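Local coordinates for protein 3-carboxy-cis,cis-muconate cycloisomerase (Acinetobacter calcoaceticus, PDB 1Q5N) that belongs to the fumarase/aspartase superfamily of mostly helical enzymes and assembles from four copies around a core of long helix bundles, at residues 124-129 against 333-338; 185-190 against 237-242; 228-231 against 235-238. All blocks are in the same frame, centred on the assembly; numbering follows the deposited sequence.

Contact 1. Residues 124-129 against 333-338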
loop_
_atom_site.group_PDB
_atom_site.type_symbol
_atom_site.label_atom_id
_atom_site.label_comp_id
_atom_site.label_asym_id
_atom_site.label_seq_id
_atom_site.Cartn_x
_atom_site.Cartn_y
_atom_site.Cartn_z
ATOM N N ASP A 124 -9.620 10.972 22.919
ATOM C CA ASP A 124 -8.539 11.552 23.675
ATOM C C ASP A 124 -7.280 11.850 22.833
ATOM O O ASP A 124 -6.628 12.878 23.033
ATOM C CB ASP A 124 -8.180 10.648 24.867
ATOM C CG ASP A 124 -9.228 10.711 26.009
ATOM O OD1 ASP A 124 -10.071 11.630 26.001
ATOM O OD2 ASP A 124 -9.219 9.835 26.906
ATOM N N ALA A 125 -6.927 10.957 21.904
ATOM C CA ALA A 125 -5.742 11.192 21.086
ATOM C C ALA A 125 -6.023 12.307 20.065
ATOM O O ALA A 125 -5.110 13.026 19.694
ATOM C CB ALA A 125 -5.286 9.873 20.395
ATOM N N LEU A 126 -7.273 12.468 19.618
ATOM C CA LEU A 126 -7.605 13.545 18.686
ATOM C C LEU A 126 -7.403 14.905 19.368
ATOM O O LEU A 126 -6.954 15.847 18.733
ATOM C CB LEU A 126 -9.059 13.479 18.231
ATOM C CG LEU A 126 -9.330 13.091 16.792
ATOM C CD1 LEU A 126 -10.695 13.621 16.416
ATOM C CD2 LEU A 126 -8.272 13.672 15.826
ATOM N N ALA A 127 -7.749 14.997 20.654
ATOM C CA ALA A 127 -7.619 16.245 21.409
ATOM C C ALA A 127 -6.139 16.620 21.416
ATOM O O ALA A 127 -5.787 17.759 21.174
ATOM C CB ALA A 127 -8.157 16.073 22.907
ATOM N N ILE A 128 -5.273 15.658 21.702
ATOM C CA ILE A 128 -3.844 15.930 21.697
ATOM C C ILE A 128 -3.353 16.311 20.297
ATOM O O ILE A 128 -2.654 17.314 20.160
ATOM C CB ILE A 128 -3.044 14.721 22.180
ATOM C CG1 ILE A 128 -3.268 14.538 23.671
ATOM C CG2 ILE A 128 -1.524 14.916 21.908
ATOM C CD1 ILE A 128 -2.724 13.225 24.142
ATOM N N VAL A 129 -3.734 15.556 19.255
ATOM C CA VAL A 129 -3.281 15.859 17.899
ATOM C C VAL A 129 -3.788 17.229 17.476
ATOM O O VAL A 129 -3.054 18.015 16.855
ATOM C CB VAL A 129 -3.766 14.775 16.880
ATOM C CG1 VAL A 129 -3.711 15.309 15.458
ATOM C CG2 VAL A 129 -2.904 13.548 17.002
ATOM N N GLU A 333 -1.213 2.656 15.357
ATOM C CA GLU A 333 0.087 3.015 14.780
ATOM C C GLU A 333 -0.032 4.347 14.026
ATOM O O GLU A 333 0.857 5.189 14.148
ATOM C CB GLU A 333 0.570 1.884 13.876
ATOM C CG GLU A 333 1.974 1.968 13.283
ATOM C CD GLU A 333 3.081 1.734 14.292
ATOM O OE1 GLU A 333 2.755 1.178 15.370
ATOM O OE2 GLU A 333 4.276 2.082 14.031
ATOM N N ILE A 334 -1.134 4.573 13.286
ATOM C CA ILE A 334 -1.316 5.820 12.528
ATOM C C ILE A 334 -1.354 7.021 13.488
ATOM O O ILE A 334 -0.661 8.008 13.269
ATOM C CB ILE A 334 -2.605 5.751 11.668
ATOM C CG1 ILE A 334 -2.457 4.573 10.724
ATOM C CG2 ILE A 334 -2.870 7.095 10.927
ATOM C CD1 ILE A 334 -3.510 4.415 9.704
ATOM N N PHE A 335 -2.154 6.941 14.555
ATOM C CA PHE A 335 -2.184 8.007 15.560
ATOM C C PHE A 335 -0.797 8.274 16.186
ATOM O O PHE A 335 -0.351 9.413 16.337
ATOM C CB PHE A 335 -3.121 7.625 16.707
ATOM C CG PHE A 335 -4.488 8.226 16.596
ATOM C CD1 PHE A 335 -4.674 9.593 16.845
ATOM C CD2 PHE A 335 -5.604 7.401 16.308
ATOM C CE1 PHE A 335 -5.948 10.164 16.824
ATOM C CE2 PHE A 335 -6.885 7.933 16.277
ATOM C CZ PHE A 335 -7.075 9.323 16.546
ATOM N N GLN A 336 -0.134 7.210 16.594
ATOM C CA GLN A 336 1.172 7.346 17.211
ATOM C C GLN A 336 2.246 7.964 16.317
ATOM O O GLN A 336 3.053 8.764 16.810
ATOM C CB GLN A 336 1.645 5.995 17.727
ATOM C CG GLN A 336 1.087 5.679 19.086
ATOM C CD GLN A 336 1.426 4.259 19.488
ATOM O OE1 GLN A 336 0.777 3.321 19.043
ATOM N NE2 GLN A 336 2.458 4.093 20.291
ATOM N N LEU A 337 2.261 7.619 15.020
ATOM C CA LEU A 337 3.237 8.182 14.080
ATOM C C LEU A 337 2.906 9.638 13.769
ATOM O O LEU A 337 3.828 10.470 13.609
ATOM C CB LEU A 337 3.300 7.370 12.767
ATOM C CG LEU A 337 3.950 5.992 12.936
ATOM C CD1 LEU A 337 3.612 5.065 11.817
ATOM C CD2 LEU A 337 5.445 6.173 13.030
ATOM N N THR A 338 1.610 9.953 13.681
ATOM C CA THR A 338 1.188 11.312 13.373
ATOM C C THR A 338 1.523 12.272 14.537
ATOM O O THR A 338 2.063 13.377 14.321
ATOM C CB THR A 338 -0.338 11.372 13.094
ATOM O OG1 THR A 338 -0.658 10.537 11.986
ATOM C CG2 THR A 338 -0.787 12.824 12.797
#
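A125 and F335 lie level with each other, their CA atoms 7.3 Å apart, where helices 110-146 and 323-351 run side by side in the same direction, the short axes of 124-129 and 333-338 approaching to 10.8 Å with only 21° between them. At that separation the backbones stay well apart, and a single aromatic side chain spans the gap. The F335 ring leans across with CG turned to a chi1 of -98°, off the usual staggered positions, which brings its CD1-CE1 side to the facing helix. The methyl CB of A125 meets this bond obliquely, 3.6 Å from CD1 of F335. One residue further on, the backbone N of L126 lies 3.9 Å from CE1 of F335, while the L126 methyl CD2 stays a little more distant. A turn later V129 approaches the rim, its CG2 near the ring plane and 4.3 Å from F335 CD1. A small residue thus receives the ring, with L126 and V129 adding contacts along the same CD1-CE1 side. The two helices belong to the five-helix bundle of the central domain, the hallmark of the superfamily, and the ring also touches I240 and L244 on helix 235-261 and the ring of F21. The polar group of T338, on the same buried side of helix 323-351, is satisfied close to home: its OG1 donates to I334 O at 2.8 Å, coming from above the carbonyl plane, while T338 N reaches that oxygen from the other face. A further hydrogen bond joins T338 OG1 to T248 OG1, tying the threonine to helix 235-261.

Contact 2. Residues 185-190 against 237-242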
loop_
_atom_site.group_PDB
_atom_site.type_symbol
_atom_site.label_atom_id
_atom_site.label_comp_id
_atom_site.label_asym_id
_atom_site.label_seq_id
_atom_site.Cartn_x
_atom_site.Cartn_y
_atom_site.Cartn_z
ATOM N N ASN A 185 -12.294 19.406 12.996
ATOM C CA ASN A 185 -13.540 19.845 13.590
ATOM C C ASN A 185 -14.745 19.308 12.852
ATOM O O ASN A 185 -15.740 18.983 13.484
ATOM C CB ASN A 185 -13.623 21.390 13.678
ATOM C CG ASN A 185 -12.733 21.950 14.788
ATOM O OD1 ASN A 185 -12.681 21.403 15.906
ATOM N ND2 ASN A 185 -12.018 23.035 14.484
ATOM N N ALA A 186 -14.662 19.230 11.525
ATOM C CA ALA A 186 -15.775 18.749 10.734
ATOM C C ALA A 186 -16.143 17.268 10.879
ATOM O O ALA A 186 -17.254 16.917 10.574
ATOM C CB ALA A 186 -15.524 19.049 9.272
ATOM N N ILE A 187 -15.246 16.396 11.331
ATOM C CA ILE A 187 -15.590 14.973 11.443
ATOM C C ILE A 187 -16.039 14.556 12.844
ATOM O O ILE A 187 -16.617 13.482 13.034
ATOM C CB ILE A 187 -14.368 14.041 11.074
ATOM C CG1 ILE A 187 -13.273 14.156 12.144
ATOM C CG2 ILE A 187 -13.823 14.401 9.728
ATOM C CD1 ILE A 187 -12.210 13.087 11.975
ATOM N N LYS A 188 -15.728 15.367 13.836
ATOM C CA LYS A 188 -16.088 14.978 15.208
ATOM C C LYS A 188 -17.510 14.463 15.447
ATOM O O LYS A 188 -17.692 13.395 16.029
ATOM C CB LYS A 188 -15.807 16.125 16.167
ATOM C CG LYS A 188 -14.358 16.262 16.572
ATOM C CD LYS A 188 -14.159 17.641 17.154
ATOM C CE LYS A 188 -12.896 17.755 17.942
ATOM N NZ LYS A 188 -12.668 19.211 18.243
ATOM N N ALA A 189 -18.522 15.199 14.989
ATOM C CA ALA A 189 -19.917 14.796 15.199
ATOM C C ALA A 189 -20.290 13.450 14.584
ATOM O O ALA A 189 -21.052 12.679 15.167
ATOM C CB ALA A 189 -20.867 15.876 14.654
ATOM N N ARG A 190 -19.752 13.188 13.401
ATOM C CA ARG A 190 -20.037 11.981 12.655
ATOM C C ARG A 190 -19.267 10.742 13.120
ATOM O O ARG A 190 -19.736 9.592 13.041
ATOM C CB ARG A 190 -19.712 12.240 11.177
ATOM C CG ARG A 190 -19.775 11.006 10.305
ATOM C CD ARG A 190 -19.805 11.320 8.817
ATOM N NE ARG A 190 -18.604 12.059 8.434
ATOM C CZ ARG A 190 -18.610 13.330 8.050
ATOM N NH1 ARG A 190 -19.765 14.002 7.984
ATOM N NH2 ARG A 190 -17.474 13.937 7.783
ATOM N N ILE A 237 -14.032 4.807 11.169
ATOM C CA ILE A 237 -12.671 4.489 11.559
ATOM C C ILE A 237 -11.698 4.982 10.459
ATOM O O ILE A 237 -10.669 5.646 10.746
ATOM C CB ILE A 237 -12.487 2.949 11.726
ATOM C CG1 ILE A 237 -13.391 2.417 12.862
ATOM C CG2 ILE A 237 -11.023 2.604 12.004
ATOM C CD1 ILE A 237 -13.173 3.073 14.208
ATOM N N VAL A 238 -12.035 4.656 9.212
ATOM C CA VAL A 238 -11.211 5.007 8.087
ATOM C C VAL A 238 -11.111 6.504 7.986
ATOM O O VAL A 238 -10.025 7.054 7.729
ATOM C CB VAL A 238 -11.809 4.424 6.791
ATOM C CG1 VAL A 238 -10.935 4.773 5.578
ATOM C CG2 VAL A 238 -11.903 2.919 6.939
ATOM N N GLU A 239 -12.241 7.175 8.231
ATOM C CA GLU A 239 -12.286 8.618 8.102
ATOM C C GLU A 239 -11.311 9.293 9.050
ATOM O O GLU A 239 -10.597 10.235 8.650
ATOM C CB GLU A 239 -13.714 9.123 8.294
ATOM C CG GLU A 239 -13.858 10.639 8.157
ATOM C CD GLU A 239 -15.298 11.111 8.035
ATOM O OE1 GLU A 239 -16.218 10.511 8.618
ATOM O OE2 GLU A 239 -15.515 12.102 7.353
ATOM N N ILE A 240 -11.256 8.797 10.289
ATOM C CA ILE A 240 -10.320 9.351 11.264
ATOM C C ILE A 240 -8.870 9.109 10.754
ATOM O O ILE A 240 -8.045 10.030 10.775
ATOM C CB ILE A 240 -10.513 8.689 12.645
ATOM C CG1 ILE A 240 -11.837 9.153 13.264
ATOM C CG2 ILE A 240 -9.378 9.099 13.630
ATOM C CD1 ILE A 240 -12.228 8.274 14.490
ATOM N N ALA A 241 -8.569 7.889 10.293
ATOM C CA ALA A 241 -7.216 7.577 9.774
ATOM C C ALA A 241 -6.888 8.472 8.571
ATOM O O ALA A 241 -5.778 8.963 8.465
ATOM C CB ALA A 241 -7.074 6.053 9.349
ATOM N N SER A 242 -7.858 8.691 7.686
ATOM C CA SER A 242 -7.595 9.501 6.493
ATOM C C SER A 242 -7.146 10.944 6.803
ATOM O O SER A 242 -6.323 11.515 6.098
ATOM C CB SER A 242 -8.828 9.528 5.547
ATOM O OG SER A 242 -9.878 10.291 6.101
#
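The guanidinium of R190 presents an edge to the carboxylate of E239, and the two planes lie only 20° apart, so the groups meet side-on rather than face to face. Two nitrogens grip two oxygens. NE of R190 donates to the syn lone pair of E239 OE1 at 2.9 Å, in the guanidinium plane and almost straight. NH2 of R190 reaches E239 OE2 at 2.7 Å, tilted out of both planes and more bent. R190 arrives extended through CG and CD, then folds at chi3 (60°), which swings the edge onto the acid, whereas E239 runs straight out with CG anti to its N. The salt bridge links helices 166-191 and 235-261, antiparallel neighbours in the central bundle, near the kinked end of the former. Alongside the salt bridge, I187 slides past the E239 chain in the opposite sense, its CG2 3.7 Å from E239 OE2, and CD1 of I187 crosses to CG1 of I240 at 4.2 Å. The carboxylate has a second cationic partner, since OE1 also forms a salt bridge with R183 of the second subunit; two arginines around it would be expected to stabilise its charged form.

Contact 3. Residues 228-231 against 235-238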
loop_
_atom_site.group_PDB
_atom_site.type_symbol
_atom_site.label_atom_id
_atom_site.label_comp_id
_atom_site.label_asym_id
_atom_site.label_seq_id
_atom_site.Cartn_x
_atom_site.Cartn_y
_atom_site.Cartn_z
ATOM N N CYS A 228 -28.163 3.344 13.341
ATOM C CA CYS A 228 -28.127 1.886 13.394
ATOM C C CYS A 228 -26.736 1.366 13.833
ATOM O O CYS A 228 -25.752 2.103 13.813
ATOM C CB CYS A 228 -28.562 1.297 12.036
ATOM S SG CYS A 228 -27.548 1.915 10.721
ATOM N N THR A 229 -26.682 0.120 14.297
ATOM C CA THR A 229 -25.434 -0.477 14.721
ATOM C C THR A 229 -24.376 -0.424 13.569
ATOM O O THR A 229 -24.723 -0.548 12.397
ATOM C CB THR A 229 -25.689 -1.928 15.126
ATOM O OG1 THR A 229 -26.704 -1.938 16.138
ATOM C CG2 THR A 229 -24.390 -2.590 15.679
ATOM N N TRP A 230 -23.103 -0.198 13.894
ATOM C CA TRP A 230 -22.097 -0.171 12.808
ATOM C C TRP A 230 -20.906 -1.121 13.050
ATOM O O TRP A 230 -19.756 -0.759 12.883
ATOM C CB TRP A 230 -21.617 1.257 12.511
ATOM C CG TRP A 230 -21.212 1.990 13.722
ATOM C CD1 TRP A 230 -22.048 2.463 14.706
ATOM C CD2 TRP A 230 -19.880 2.236 14.175
ATOM N NE1 TRP A 230 -21.314 2.975 15.745
ATOM C CE2 TRP A 230 -19.983 2.851 15.456
ATOM C CE3 TRP A 230 -18.614 1.997 13.632
ATOM C CZ2 TRP A 230 -18.856 3.226 16.216
ATOM C CZ3 TRP A 230 -17.489 2.361 14.367
ATOM C CH2 TRP A 230 -17.620 2.978 15.660
ATOM N N HIS A 231 -21.217 -2.346 13.460
ATOM C CA HIS A 231 -20.219 -3.382 13.659
ATOM C C HIS A 231 -19.530 -3.690 12.328
ATOM O O HIS A 231 -18.327 -3.912 12.273
ATOM C CB HIS A 231 -20.909 -4.643 14.172
ATOM C CG HIS A 231 -21.305 -4.561 15.619
ATOM N ND1 HIS A 231 -22.320 -5.315 16.166
ATOM C CD2 HIS A 231 -20.831 -3.786 16.627
ATOM C CE1 HIS A 231 -22.463 -5.002 17.439
ATOM N NE2 HIS A 231 -21.570 -4.075 17.745
ATOM N N ASP A 235 -16.671 3.084 7.872
ATOM C CA ASP A 235 -16.265 4.376 7.349
ATOM C C ASP A 235 -15.822 5.349 8.456
ATOM O O ASP A 235 -14.910 6.122 8.245
ATOM C CB ASP A 235 -17.421 4.976 6.546
ATOM C CG ASP A 235 -18.684 5.061 7.371
ATOM O OD1 ASP A 235 -19.280 3.987 7.707
ATOM O OD2 ASP A 235 -19.040 6.202 7.717
ATOM N N ARG A 236 -16.407 5.301 9.647
ATOM C CA ARG A 236 -15.970 6.240 10.683
ATOM C C ARG A 236 -14.491 6.060 11.137
ATOM O O ARG A 236 -13.791 7.056 11.445
ATOM C CB ARG A 236 -16.891 6.167 11.908
ATOM C CG ARG A 236 -18.236 6.815 11.698
ATOM C CD ARG A 236 -19.210 6.385 12.828
ATOM N NE ARG A 236 -20.572 6.899 12.630
ATOM C CZ ARG A 236 -21.602 6.191 12.167
ATOM N NH1 ARG A 236 -21.457 4.907 11.842
ATOM N NH2 ARG A 236 -22.781 6.778 12.033
ATOM N N ILE A 237 -14.032 4.807 11.169
ATOM C CA ILE A 237 -12.671 4.489 11.559
ATOM C C ILE A 237 -11.698 4.982 10.459
ATOM O O ILE A 237 -10.669 5.646 10.746
ATOM C CB ILE A 237 -12.487 2.949 11.726
ATOM C CG1 ILE A 237 -13.391 2.417 12.862
ATOM C CG2 ILE A 237 -11.023 2.604 12.004
ATOM C CD1 ILE A 237 -13.173 3.073 14.208
ATOM N N VAL A 238 -12.035 4.656 9.212
ATOM C CA VAL A 238 -11.211 5.007 8.087
ATOM C C VAL A 238 -11.111 6.504 7.986
ATOM O O VAL A 238 -10.025 7.054 7.729
ATOM C CB VAL A 238 -11.809 4.424 6.791
ATOM C CG1 VAL A 238 -10.935 4.773 5.578
ATOM C CG2 VAL A 238 -11.903 2.919 6.939
HETATM O O HOH W 1 -24.194 3.776 11.751
#
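R236 reaches out from the first turn of helix 235-261 and lays one end of its guanidinium over the indole of W230, in the loop that precedes the helix. The contact is a cation-pi interaction: CZ of R236 stands 4.6 Å from the centroid of the five-membered ring of W230, only 12° off the ring normal. The two flat groups are not stacked, however, for their planes are 50° apart, and NH1 dips toward the ring ahead of the other nitrogens. It comes to 3.5 Å from W230 CG, over the face but displaced toward the rim. The indole turns on a chi1 of 50°, which places CG in the crowded position between N and the carbonyl carbon, while the R236 chain is extended from CG to NE and crosses the ring obliquely. At the far rim of the indole, CZ3 meets CG1 of I237 near the ring plane at 4.4 Å, a looser apolar touch.

NH1 of R236 has a polar task as well. It donates to a water at 3.0 Å, and that water in turn donates to C228 O at 3.1 Å, so NH1 lies over the ring and is linked through the water to a backbone carbonyl. NE of the same group donates to R190 O, which ties R236 to the end of helix 166-191. Next to R236, D235 forms salt bridges with R179 and R183 of the second subunit. The loop 228-231 is thus folded back on the start of helix 235-261, whose I237 packs in turn on I309 of helix 290-311 and on L331 of helix 323-351.

Overall arrangement
All three contacts are buried, but they range outward from the chain's centre: contact 1 lies about 8 Å from it (centre to centre), contact 2 about 12 Å and contact 3 about 22 Å. The chemistry changes along the way, from apolar packing between parallel helices, through a salt bridge between antiparallel ones, to a cation-pi pair and a bridging water where a loop meets a helix start. Contacts 2 and 3 share I237 and V238 on helix 235-261, and this helix also lies against contact 1. Charge concentrates in contacts 2 and 3, both of which touch the second subunit.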